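Local structure of xylulose kinase (Escherichia coli, 2ITM) at residues R100-C105 with M123-T128; R116-N121 with W176-K181; Q388-I393 with S410-D415; Y416-D421 with Q448-Q453. The protein catalyses the ATP-dependent phosphorylation of D-xylulose to D-xylulose 5-phosphate, and less efficiently that of 1-deoxy-D-xylulose, as a homodimeric member of the FGGY kinase family. All coordinates share one frame; numbering follows the deposited sequence.

Contacts 1 and 2 lie in the N-terminal FGGY domain, contacts 3 and 4 in or beside the C-terminal sheet. The first two interlock along the chain, their centres 16 Å apart, and meet where Thr128 CG2 packs on Trp176 CH2. Both lie near the sugar site, contact 1 the closer: the side chain of Met124 in contact 1 comes within about 8 Å of the bound D-xylulose, that of Val179 in contact 2 within about 12 Å. Contacts 3 and 4 share strand 414-417, with centres 12 Å apart, and a probable hydrogen bond joins Thr391 OG1 to Arg417 NE. Between the two pairs the nearest atoms stay about 20 Å or more apart, consistent with separate domains around the active-site cleft.

Contact 1 (R100-C105 with M123-T128); sequences RCAQEC and MMPGFT
Cys105 and Pro125 make the heart of this contact, the thiol sulfur resting against the start of the proline. Cys105 SG sits 3.2 Å from Pro125 N and equally near the carbonyl carbon of Met124, while Pro125 CD approaches the same sulfur at 3.5 Å. The sulfur is anti to its own carbonyl carbon (chi1 -86°), which swings it out from the helix toward the loop. Met123 also meets it, its CG touching Cys105 SG at 3.7 Å; beyond CG the methionine chain bends twice, and its side chain also packs on Met175. One turn back, at the N-cap of helix 102-111, Cys101 SG stands 3.1 Å from Pro125 O and 3.9 Å from Pro125 CB. Ala102 CA adds a contact at 4.0 Å from Pro125 CG. No hydrogen bond crosses between the segments; the contact is van der Waals packing of two sulfurs on the proline ring and its peptide atoms. Pro125 occupies the second position of a type I beta turn from Met124 to Phe127, closed by Phe127 N to Met124 O. This is a helix N-terminus packed on a beta turn, close to the sugar pocket where Phe127 meets the substrate-binding His78.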
loop_
_atom_site.group_PDB
_atom_site.type_symbol
_atom_site.label_atom_id
_atom_site.label_comp_id
_atom_site.label_asym_id
_atom_site.label_seq_id
_atom_site.Cartn_x
_atom_site.Cartn_y
_atom_site.Cartn_z
ATOM N N ARG A 100 0.011 29.496 -2.231
ATOM C CA ARG A 100 -0.844 30.305 -1.388
ATOM C C ARG A 100 -2.016 30.954 -2.098
ATOM O O ARG A 100 -2.944 31.395 -1.450
ATOM C CB ARG A 100 -0.039 31.373 -0.662
ATOM C CG ARG A 100 0.105 32.668 -1.419
ATOM C CD ARG A 100 0.949 33.696 -0.715
ATOM N NE ARG A 100 2.320 33.249 -0.529
ATOM C CZ ARG A 100 3.259 33.956 0.072
ATOM N NH1 ARG A 100 2.989 35.155 0.549
ATOM N NH2 ARG A 100 4.482 33.464 0.190
ATOM N N CYS A 101 -2.014 30.988 -3.424
ATOM C CA CYS A 101 -2.979 31.813 -4.157
ATOM C C CYS A 101 -3.982 31.082 -5.049
ATOM O O CYS A 101 -4.397 31.600 -6.066
ATOM C CB CYS A 101 -2.270 32.891 -4.973
ATOM S SG CYS A 101 -1.310 32.279 -6.366
ATOM N N ALA A 102 -4.380 29.883 -4.657
ATOM C CA ALA A 102 -5.392 29.149 -5.404
ATOM C C ALA A 102 -6.672 29.934 -5.641
ATOM O O ALA A 102 -7.201 29.937 -6.740
ATOM C CB ALA A 102 -5.688 27.851 -4.743
ATOM N N GLN A 103 -7.159 30.601 -4.609
ATOM C CA GLN A 103 -8.396 31.359 -4.700
ATOM C C GLN A 103 -8.302 32.422 -5.780
ATOM O O GLN A 103 -9.207 32.610 -6.578
ATOM C CB GLN A 103 -8.698 32.020 -3.364
ATOM C CG GLN A 103 -10.143 32.392 -3.176
ATOM C CD GLN A 103 -10.395 33.858 -3.333
ATOM O OE1 GLN A 103 -9.467 34.644 -3.386
ATOM N NE2 GLN A 103 -11.654 34.237 -3.408
ATOM N N GLU A 104 -7.171 33.107 -5.785
ATOM C CA GLU A 104 -6.888 34.157 -6.735
ATOM C C GLU A 104 -6.815 33.623 -8.149
ATOM O O GLU A 104 -7.146 34.326 -9.091
ATOM C CB GLU A 104 -5.579 34.845 -6.372
ATOM C CG GLU A 104 -5.705 35.855 -5.253
ATOM C CD GLU A 104 -5.799 35.219 -3.885
ATOM O OE1 GLU A 104 -5.403 34.060 -3.734
ATOM O OE2 GLU A 104 -6.266 35.886 -2.961
ATOM N N CYS A 105 -6.403 32.383 -8.294
ATOM C CA CYS A 105 -6.335 31.773 -9.590
ATOM C C CYS A 105 -7.742 31.699 -10.193
ATOM O O CYS A 105 -7.943 31.993 -11.317
ATOM C CB CYS A 105 -5.762 30.389 -9.493
ATOM S SG CYS A 105 -4.023 30.243 -9.536
ATOM N N MET A 123 -4.683 28.627 -15.397
ATOM C CA MET A 123 -4.072 29.418 -14.362
ATOM C C MET A 123 -3.664 28.546 -13.192
ATOM O O MET A 123 -4.430 27.724 -12.722
ATOM C CB MET A 123 -5.022 30.517 -13.919
ATOM C CG MET A 123 -4.404 31.542 -13.014
ATOM S SD MET A 123 -3.210 32.606 -13.807
ATOM C CE MET A 123 -4.280 33.506 -14.902
ATOM N N MET A 124 -2.430 28.717 -12.751
ATOM C CA MET A 124 -1.902 27.968 -11.637
ATOM C C MET A 124 -1.330 28.921 -10.609
ATOM O O MET A 124 -0.898 30.007 -10.941
ATOM C CB MET A 124 -0.805 27.032 -12.106
ATOM C CG MET A 124 -1.217 26.122 -13.223
ATOM S SD MET A 124 -2.065 24.651 -12.646
ATOM C CE MET A 124 -0.678 23.618 -12.219
ATOM N N PRO A 125 -1.335 28.491 -9.360
ATOM C CA PRO A 125 -0.951 29.341 -8.237
ATOM C C PRO A 125 0.526 29.637 -8.276
ATOM O O PRO A 125 0.960 30.617 -7.700
ATOM C CB PRO A 125 -1.265 28.473 -7.026
ATOM C CG PRO A 125 -2.287 27.579 -7.470
ATOM C CD PRO A 125 -2.125 27.337 -8.932
ATOM N N GLY A 126 1.276 28.778 -8.952
ATOM C CA GLY A 126 2.691 28.965 -9.172
ATOM C C GLY A 126 3.011 30.094 -10.129
ATOM O O GLY A 126 4.117 30.606 -10.129
ATOM N N PHE A 127 2.038 30.477 -10.940
ATOM C CA PHE A 127 2.213 31.541 -11.906
ATOM C C PHE A 127 2.164 32.916 -11.267
ATOM O O PHE A 127 1.617 33.091 -10.198
ATOM C CB PHE A 127 1.178 31.440 -13.016
ATOM C CG PHE A 127 1.259 30.174 -13.817
ATOM C CD1 PHE A 127 0.250 29.831 -14.693
ATOM C CD2 PHE A 127 2.338 29.331 -13.703
ATOM C CE1 PHE A 127 0.314 28.682 -15.422
ATOM C CE2 PHE A 127 2.406 28.186 -14.423
ATOM C CZ PHE A 127 1.395 27.854 -15.283
ATOM N N THR A 128 2.758 33.889 -11.928
ATOM C CA THR A 128 3.081 35.164 -11.314
ATOM C C THR A 128 1.824 35.996 -11.018
ATOM O O THR A 128 1.678 36.555 -9.947
ATOM C CB THR A 128 4.055 35.941 -12.206
ATOM O OG1 THR A 128 5.032 35.050 -12.740
ATOM C CG2 THR A 128 4.868 36.900 -11.383
#

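Contact 2 (R116-N121 with W176-K181); sequences RVITGN and WLDVAK
The last turn of helix 115-119 runs up against the end of the short strand 177-178, with Ile118 and Asp178 CA atoms 5.3 Å apart and a single weak backbone bond, Val179 N to Ile118 O at 3.4 Å, nearly straight at 166°. Beside that bond Ile118 offers its CG2 branch, which lies anti to the backbone N and reaches Asp178 OD2 at 3.8 Å; the two side chains cross at about a right angle, methyl against carboxylate. Asp178 uses its other oxygen at home: OD1 accepts from Lys181 N at 3.1 Å, the donor coming from above the carboxylate plane, in an Asx motif that holds the turn leaving the strand. An alanine here would remove both carboxylate oxygens and is likely to leave Lys181 N without its side-chain acceptor, the turn less firmly held and Ile118 CG2 with a gap beside it. Val179 points its side chain at the helix end, where CG2 comes to 3.2 Å from Thr119 O. Gly120, with positive phi, then takes the chain out of the helix. Around this junction, Val179 and Leu177 also pack on Cys278 of strand 275-278 and on Ala172 of helix 168-172, and Val179 O accepts from Trp285 NE1, so the junction is bordered by helix 168-172 and by strands 275-278 and 285-291.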
loop_
_atom_site.group_PDB
_atom_site.type_symbol
_atom_site.label_atom_id
_atom_site.label_comp_id
_atom_site.label_asym_id
_atom_site.label_seq_id
_atom_site.Cartn_x
_atom_site.Cartn_y
_atom_site.Cartn_z
ATOM N N ARG A 116 -7.539 32.019 -20.715
ATOM C CA ARG A 116 -6.890 30.840 -21.262
ATOM C C ARG A 116 -6.582 31.034 -22.741
ATOM O O ARG A 116 -5.693 30.443 -23.257
ATOM C CB ARG A 116 -7.684 29.547 -20.991
ATOM C CG ARG A 116 -8.111 29.285 -19.511
ATOM C CD ARG A 116 -8.688 27.888 -19.189
ATOM N NE ARG A 116 -9.083 27.764 -17.793
ATOM C CZ ARG A 116 -9.856 26.813 -17.272
ATOM N NH1 ARG A 116 -10.354 25.848 -18.019
ATOM N NH2 ARG A 116 -10.140 26.822 -15.988
ATOM N N VAL A 117 -7.327 31.892 -23.403
ATOM C CA VAL A 117 -7.102 32.169 -24.814
ATOM C C VAL A 117 -5.883 33.067 -25.016
ATOM O O VAL A 117 -5.127 32.878 -25.926
ATOM C CB VAL A 117 -8.302 32.861 -25.479
ATOM C CG1 VAL A 117 -7.856 33.665 -26.601
ATOM C CG2 VAL A 117 -9.265 31.889 -25.980
ATOM N N ILE A 118 -5.729 34.044 -24.144
ATOM C CA ILE A 118 -4.632 34.976 -24.207
ATOM C C ILE A 118 -3.345 34.358 -23.707
ATOM O O ILE A 118 -2.353 34.529 -24.322
ATOM C CB ILE A 118 -4.945 36.274 -23.414
ATOM C CG1 ILE A 118 -6.216 36.956 -23.896
ATOM C CG2 ILE A 118 -3.844 37.268 -23.497
ATOM C CD1 ILE A 118 -6.674 37.984 -22.976
ATOM N N THR A 119 -3.374 33.631 -22.612
ATOM C CA THR A 119 -2.155 33.048 -22.071
ATOM C C THR A 119 -1.779 31.717 -22.681
ATOM O O THR A 119 -0.619 31.344 -22.659
ATOM C CB THR A 119 -2.206 32.909 -20.561
ATOM O OG1 THR A 119 -3.190 31.945 -20.204
ATOM C CG2 THR A 119 -2.675 34.180 -19.915
ATOM N N GLY A 120 -2.760 30.999 -23.214
ATOM C CA GLY A 120 -2.541 29.654 -23.703
ATOM C C GLY A 120 -2.406 28.660 -22.581
ATOM O O GLY A 120 -1.975 27.542 -22.781
ATOM N N ASN A 121 -2.778 29.083 -21.387
ATOM C CA ASN A 121 -2.599 28.264 -20.210
ATOM C C ASN A 121 -3.797 28.268 -19.289
ATOM O O ASN A 121 -4.561 29.216 -19.255
ATOM C CB ASN A 121 -1.357 28.684 -19.439
ATOM C CG ASN A 121 -0.103 28.369 -20.175
ATOM O OD1 ASN A 121 0.515 29.239 -20.759
ATOM N ND2 ASN A 121 0.267 27.115 -20.172
ATOM N N TRP A 176 0.801 37.408 -17.741
ATOM C CA TRP A 176 0.483 38.744 -18.209
ATOM C C TRP A 176 0.805 38.875 -19.684
ATOM O O TRP A 176 0.449 39.856 -20.316
ATOM C CB TRP A 176 1.241 39.824 -17.415
ATOM C CG TRP A 176 0.908 39.922 -15.956
ATOM C CD1 TRP A 176 -0.327 39.999 -15.404
ATOM C CD2 TRP A 176 1.834 39.948 -14.868
ATOM N NE1 TRP A 176 -0.235 40.081 -14.038
ATOM C CE2 TRP A 176 1.091 40.056 -13.687
ATOM C CE3 TRP A 176 3.222 39.886 -14.776
ATOM C CZ2 TRP A 176 1.685 40.111 -12.432
ATOM C CZ3 TRP A 176 3.803 39.937 -13.534
ATOM C CH2 TRP A 176 3.036 40.048 -12.377
ATOM N N LEU A 177 1.504 37.880 -20.222
ATOM C CA LEU A 177 1.899 37.891 -21.624
ATOM C C LEU A 177 0.860 37.331 -22.586
ATOM O O LEU A 177 0.281 36.282 -22.365
ATOM C CB LEU A 177 3.237 37.198 -21.836
ATOM C CG LEU A 177 3.858 37.472 -23.215
ATOM C CD1 LEU A 177 4.582 38.796 -23.238
ATOM C CD2 LEU A 177 4.762 36.344 -23.632
ATOM N N ASP A 178 0.643 38.051 -23.670
ATOM C CA ASP A 178 -0.043 37.497 -24.812
ATOM C C ASP A 178 0.893 36.639 -25.644
ATOM O O ASP A 178 1.702 37.150 -26.391
ATOM C CB ASP A 178 -0.634 38.616 -25.670
ATOM C CG ASP A 178 -1.545 38.088 -26.747
ATOM O OD1 ASP A 178 -1.135 37.196 -27.503
ATOM O OD2 ASP A 178 -2.695 38.513 -26.910
ATOM N N VAL A 179 0.761 35.331 -25.510
ATOM C CA VAL A 179 1.782 34.413 -25.974
ATOM C C VAL A 179 1.847 34.341 -27.495
ATOM O O VAL A 179 2.915 34.193 -28.062
ATOM C CB VAL A 179 1.599 33.020 -25.378
ATOM C CG1 VAL A 179 2.545 32.043 -26.011
ATOM C CG2 VAL A 179 1.794 33.055 -23.889
ATOM N N ALA A 180 0.695 34.461 -28.142
ATOM C CA ALA A 180 0.612 34.607 -29.593
ATOM C C ALA A 180 1.370 35.816 -30.102
ATOM O O ALA A 180 2.040 35.747 -31.092
ATOM C CB ALA A 180 -0.833 34.672 -30.036
ATOM N N LYS A 181 1.244 36.929 -29.398
ATOM C CA LYS A 181 1.716 38.225 -29.906
ATOM C C LYS A 181 3.098 38.594 -29.394
ATOM O O LYS A 181 3.672 39.582 -29.810
ATOM C CB LYS A 181 0.712 39.333 -29.593
ATOM C CG LYS A 181 -0.650 39.132 -30.224
ATOM C CD LYS A 181 -1.371 40.449 -30.409
ATOM C CE LYS A 181 -2.859 40.249 -30.642
ATOM N NZ LYS A 181 -3.644 41.388 -30.146
#

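Contact 3 (Q388-I393 with S410-D415); sequences QSVTLI and SGQQLD
Strands 390-393 and 414-417 are the two parallel strands of a beta-alpha-beta unit, joined by helix 400-410, and this contact is their pairing. Three backbone bonds set the register: Val390 N to Gln413 O, almost linear at 170°, Asp415 N to Val390 O at 3.0 Å, and Leu392 N to Asp415 O at 2.9 Å. In the last two the donor is tilted by some 30° from the acceptor's carbonyl plane. On the sheet face carrying Val390 and Leu414, apolar groups interlock: Leu414 CD2 meets Val390 CB at 4.0 Å, and Leu392 CD2 lies across Leu414 CB at 3.9 Å, the Leu414 branch set anti to its carbonyl carbon (chi1 -49°). Helix 400-410 covers this face through Leu406 and Ala407, which pack on Leu414. At the strand entrance Ser389 CB points toward the neighbouring segment. Ser389 OG is modelled 2.4 Å from Gln413 OE1, too short for the details of this bond to be trusted, and is also 2.9 Å from Asp415 OD2. Asp415 OD1 is bonded to Ser454 OG in the next strand. A water bridges the segments before the strands begin, accepting from Gln413 N and giving a weak bond to Gln388 O. With strand 249-253 beyond Thr391, the pair belongs to the central sheet of an actin-like ATPase domain, as expected for the FGGY kinases.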
loop_
_atom_site.group_PDB
_atom_site.type_symbol
_atom_site.label_atom_id
_atom_site.label_comp_id
_atom_site.label_asym_id
_atom_site.label_seq_id
_atom_site.Cartn_x
_atom_site.Cartn_y
_atom_site.Cartn_z
ATOM N N GLN A 388 9.282 13.356 -34.927
ATOM C CA GLN A 388 9.942 12.271 -35.636
ATOM C C GLN A 388 10.671 11.369 -34.669
ATOM O O GLN A 388 10.733 10.160 -34.838
ATOM C CB GLN A 388 10.962 12.821 -36.615
ATOM C CG GLN A 388 10.493 13.955 -37.482
ATOM C CD GLN A 388 11.612 14.507 -38.332
ATOM O OE1 GLN A 388 12.448 13.758 -38.816
ATOM N NE2 GLN A 388 11.636 15.807 -38.507
ATOM N N SER A 389 11.249 11.991 -33.657
ATOM C CA SER A 389 11.868 11.272 -32.576
ATOM C C SER A 389 11.699 12.056 -31.293
ATOM O O SER A 389 11.368 13.217 -31.324
ATOM C CB SER A 389 13.347 11.043 -32.871
ATOM O OG SER A 389 13.650 9.670 -32.916
ATOM N N VAL A 390 11.941 11.392 -30.181
ATOM C CA VAL A 390 12.019 12.052 -28.913
ATOM C C VAL A 390 13.408 11.888 -28.326
ATOM O O VAL A 390 13.859 10.793 -28.098
ATOM C CB VAL A 390 10.955 11.525 -27.953
ATOM C CG1 VAL A 390 11.216 11.993 -26.554
ATOM C CG2 VAL A 390 9.596 11.949 -28.403
ATOM N N THR A 391 14.068 13.009 -28.113
ATOM C CA THR A 391 15.289 13.028 -27.371
ATOM C C THR A 391 15.120 12.623 -25.939
ATOM O O THR A 391 14.268 13.137 -25.238
ATOM C CB THR A 391 15.987 14.379 -27.492
ATOM O OG1 THR A 391 16.859 14.357 -28.616
ATOM C CG2 THR A 391 16.940 14.573 -26.359
ATOM N N LEU A 392 15.950 11.702 -25.500
ATOM C CA LEU A 392 15.796 11.092 -24.203
ATOM C C LEU A 392 17.075 11.295 -23.410
ATOM O O LEU A 392 18.113 10.802 -23.764
ATOM C CB LEU A 392 15.487 9.613 -24.379
ATOM C CG LEU A 392 15.091 8.763 -23.187
ATOM C CD1 LEU A 392 13.911 9.313 -22.431
ATOM C CD2 LEU A 392 14.822 7.379 -23.638
ATOM N N ILE A 393 16.972 12.052 -22.328
ATOM C CA ILE A 393 18.117 12.348 -21.493
ATOM C C ILE A 393 17.772 12.277 -20.015
ATOM O O ILE A 393 16.614 12.164 -19.648
ATOM C CB ILE A 393 18.691 13.722 -21.832
ATOM C CG1 ILE A 393 17.621 14.793 -21.704
ATOM C CG2 ILE A 393 19.281 13.727 -23.223
ATOM C CD1 ILE A 393 18.139 16.071 -21.294
ATOM N N SER A 410 5.481 2.935 -25.912
ATOM C CA SER A 410 5.015 4.221 -26.383
ATOM C C SER A 410 4.763 4.282 -27.876
ATOM O O SER A 410 4.014 5.123 -28.341
ATOM C CB SER A 410 5.981 5.323 -25.979
ATOM O OG SER A 410 7.100 5.360 -26.820
ATOM N N GLY A 411 5.411 3.414 -28.629
ATOM C CA GLY A 411 5.333 3.478 -30.072
ATOM C C GLY A 411 6.197 4.579 -30.640
ATOM O O GLY A 411 6.063 4.962 -31.781
ATOM N N GLN A 412 7.088 5.087 -29.805
ATOM C CA GLN A 412 7.878 6.256 -30.123
ATOM C C GLN A 412 9.338 5.893 -30.260
ATOM O O GLN A 412 9.879 5.172 -29.446
ATOM C CB GLN A 412 7.716 7.282 -29.019
ATOM C CG GLN A 412 7.793 8.688 -29.479
ATOM C CD GLN A 412 6.582 9.104 -30.258
ATOM O OE1 GLN A 412 5.476 8.675 -29.962
ATOM N NE2 GLN A 412 6.796 9.955 -31.266
ATOM N N GLN A 413 9.979 6.402 -31.303
ATOM C CA GLN A 413 11.425 6.299 -31.423
ATOM C C GLN A 413 12.147 7.168 -30.398
ATOM O O GLN A 413 11.996 8.384 -30.377
ATOM C CB GLN A 413 11.873 6.664 -32.832
ATOM C CG GLN A 413 13.387 6.727 -32.991
ATOM C CD GLN A 413 13.825 7.118 -34.381
ATOM O OE1 GLN A 413 14.543 8.094 -34.560
ATOM N NE2 GLN A 413 13.404 6.356 -35.361
ATOM N N LEU A 414 12.943 6.546 -29.546
ATOM C CA LEU A 414 13.646 7.295 -28.507
ATOM C C LEU A 414 15.147 7.378 -28.749
ATOM O O LEU A 414 15.854 6.377 -28.703
ATOM C CB LEU A 414 13.330 6.693 -27.127
ATOM C CG LEU A 414 11.859 6.445 -26.821
ATOM C CD1 LEU A 414 11.684 5.786 -25.509
ATOM C CD2 LEU A 414 11.101 7.704 -26.918
ATOM N N ASP A 415 15.616 8.593 -29.000
ATOM C CA ASP A 415 17.028 8.877 -29.254
ATOM C C ASP A 415 17.775 9.165 -27.948
ATOM O O ASP A 415 17.616 10.248 -27.341
ATOM C CB ASP A 415 17.184 10.107 -30.136
ATOM C CG ASP A 415 16.673 9.898 -31.545
ATOM O OD1 ASP A 415 16.766 8.772 -32.055
ATOM O OD2 ASP A 415 16.195 10.867 -32.152
HETATM O O HOH W 1 9.089 9.003 -32.595
#

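Contact 4 (Y416-D421 with Q448-Q453); sequences YRTGGD and QLPLEQ
Where Tyr416 meets Glu452 and Gln453 the strands are drawn tightly together by a classic beta bulge: Tyr416 O accepts from Glu452 N at 2.7 Å and from Gln453 N at 3.3 Å, while Tyr416 N donates to Gln453 O. Here the Glu452 side chain lies alongside that of Tyr416, CB 3.8 Å from CD2. Arg417 continues the close part. Its chain, extended from CG to NE, carries the guanidinium between Gln448 CG over one face and Leu451 CG over the other, and Leu449 O sits at its edge, 2.6 Å from NH1 in a weak, bent bond (127°). A leucine in its place would probably leave Leu449 O without this donor and Gln448 and Leu451 without the flat group they sandwich. Leu449 packs just as closely, its CB 3.4 Å from Thr418 O and its CD2 3.5 Å from Gly419 O. The looser side is the exposed one, with Pro450, Gln448 and Glu452 at the surface and Thr418 OG1 3.6 Å from Glu452 OE1. The chemistry implies an edge strand held chiefly by backbone bonds, with Arg417 adding a weak bond and a sandwiched guanidinium that link the 448-450 loop to the sheet.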
loop_
_atom_site.group_PDB
_atom_site.type_symbol
_atom_site.label_atom_id
_atom_site.label_comp_id
_atom_site.label_asym_id
_atom_site.label_seq_id
_atom_site.Cartn_x
_atom_site.Cartn_y
_atom_site.Cartn_z
ATOM N N TYR A 416 18.594 8.219 -27.517
ATOM C CA TYR A 416 19.410 8.413 -26.335
ATOM C C TYR A 416 20.649 9.240 -26.632
ATOM O O TYR A 416 21.413 8.939 -27.536
ATOM C CB TYR A 416 19.810 7.084 -25.727
ATOM C CG TYR A 416 20.521 7.202 -24.412
ATOM C CD1 TYR A 416 20.046 8.030 -23.419
ATOM C CD2 TYR A 416 21.666 6.486 -24.163
ATOM C CE1 TYR A 416 20.690 8.134 -22.223
ATOM C CE2 TYR A 416 22.312 6.584 -22.969
ATOM C CZ TYR A 416 21.824 7.410 -22.002
ATOM O OH TYR A 416 22.477 7.499 -20.803
ATOM N N ARG A 417 20.835 10.290 -25.851
ATOM C CA ARG A 417 22.022 11.108 -25.954
ATOM C C ARG A 417 22.635 11.337 -24.576
ATOM O O ARG A 417 21.959 11.205 -23.567
ATOM C CB ARG A 417 21.668 12.434 -26.613
ATOM C CG ARG A 417 20.792 12.322 -27.830
ATOM C CD ARG A 417 20.435 13.652 -28.433
ATOM N NE ARG A 417 19.709 13.534 -29.686
ATOM C CZ ARG A 417 20.273 13.423 -30.873
ATOM N NH1 ARG A 417 21.584 13.403 -30.993
ATOM N NH2 ARG A 417 19.521 13.323 -31.951
ATOM N N THR A 418 23.918 11.674 -24.548
ATOM C CA THR A 418 24.608 12.027 -23.313
ATOM C C THR A 418 24.848 13.519 -23.203
ATOM O O THR A 418 24.972 14.206 -24.200
ATOM C CB THR A 418 25.952 11.300 -23.226
ATOM O OG1 THR A 418 26.415 10.995 -24.540
ATOM C CG2 THR A 418 25.780 9.953 -22.590
ATOM N N GLY A 419 24.923 14.015 -21.977
ATOM C CA GLY A 419 25.369 15.368 -21.749
ATOM C C GLY A 419 24.244 16.331 -21.437
ATOM O O GLY A 419 24.378 17.538 -21.601
ATOM N N GLY A 420 23.130 15.795 -20.971
ATOM C CA GLY A 420 22.072 16.623 -20.502
ATOM C C GLY A 420 22.296 16.960 -19.054
ATOM O O GLY A 420 21.414 17.474 -18.390
ATOM N N ASP A 421 23.493 16.657 -18.575
ATOM C CA ASP A 421 23.892 16.983 -17.218
ATOM C C ASP A 421 23.922 18.477 -16.952
ATOM O O ASP A 421 23.479 18.933 -15.915
ATOM C CB ASP A 421 25.228 16.318 -16.856
ATOM C CG ASP A 421 26.307 16.575 -17.878
ATOM O OD1 ASP A 421 26.125 16.213 -19.052
ATOM O OD2 ASP A 421 27.392 17.115 -17.599
ATOM N N GLN A 448 22.774 19.410 -31.615
ATOM C CA GLN A 448 22.229 18.363 -30.779
ATOM C C GLN A 448 23.334 17.739 -29.966
ATOM O O GLN A 448 24.489 17.832 -30.335
ATOM C CB GLN A 448 21.567 17.320 -31.639
ATOM C CG GLN A 448 20.140 17.114 -31.302
ATOM C CD GLN A 448 19.247 17.499 -32.431
ATOM O OE1 GLN A 448 19.063 18.677 -32.702
ATOM N NE2 GLN A 448 18.697 16.513 -33.109
ATOM N N LEU A 449 22.990 17.116 -28.851
ATOM C CA LEU A 449 23.957 16.299 -28.143
ATOM C C LEU A 449 24.288 15.053 -28.928
ATOM O O LEU A 449 23.597 14.698 -29.869
ATOM C CB LEU A 449 23.471 15.928 -26.749
ATOM C CG LEU A 449 22.985 17.066 -25.859
ATOM C CD1 LEU A 449 21.936 16.558 -24.921
ATOM C CD2 LEU A 449 24.115 17.700 -25.094
ATOM N N PRO A 450 25.359 14.390 -28.532
ATOM C CA PRO A 450 25.800 13.178 -29.207
ATOM C C PRO A 450 24.752 12.075 -29.141
ATOM O O PRO A 450 24.346 11.677 -28.054
ATOM C CB PRO A 450 27.035 12.784 -28.414
ATOM C CG PRO A 450 27.295 13.918 -27.476
ATOM C CD PRO A 450 26.480 15.080 -27.891
ATOM N N LEU A 451 24.341 11.602 -30.311
ATOM C CA LEU A 451 23.520 10.411 -30.437
ATOM C C LEU A 451 24.213 9.140 -29.969
ATOM O O LEU A 451 25.188 8.702 -30.557
ATOM C CB LEU A 451 23.038 10.248 -31.871
ATOM C CG LEU A 451 21.551 9.950 -32.035
ATOM C CD1 LEU A 451 21.245 9.312 -33.372
ATOM C CD2 LEU A 451 21.043 9.090 -30.922
ATOM N N GLU A 452 23.691 8.547 -28.909
ATOM C CA GLU A 452 24.300 7.386 -28.305
ATOM C C GLU A 452 23.667 6.091 -28.799
ATOM O O GLU A 452 24.359 5.132 -29.093
ATOM C CB GLU A 452 24.189 7.479 -26.793
ATOM C CG GLU A 452 25.120 6.554 -26.042
ATOM C CD GLU A 452 26.571 6.757 -26.412
ATOM O OE1 GLU A 452 27.110 7.832 -26.111
ATOM O OE2 GLU A 452 27.170 5.841 -27.005
ATOM N N GLN A 453 22.342 6.080 -28.889
ATOM C CA GLN A 453 21.594 4.919 -29.354
ATOM C C GLN A 453 20.157 5.301 -29.666
ATOM O O GLN A 453 19.526 6.031 -28.917
ATOM C CB GLN A 453 21.611 3.796 -28.312
ATOM C CG GLN A 453 20.832 2.537 -28.730
ATOM C CD GLN A 453 20.840 1.436 -27.701
ATOM O OE1 GLN A 453 21.205 1.650 -26.559
ATOM N NE2 GLN A 453 20.433 0.252 -28.109
#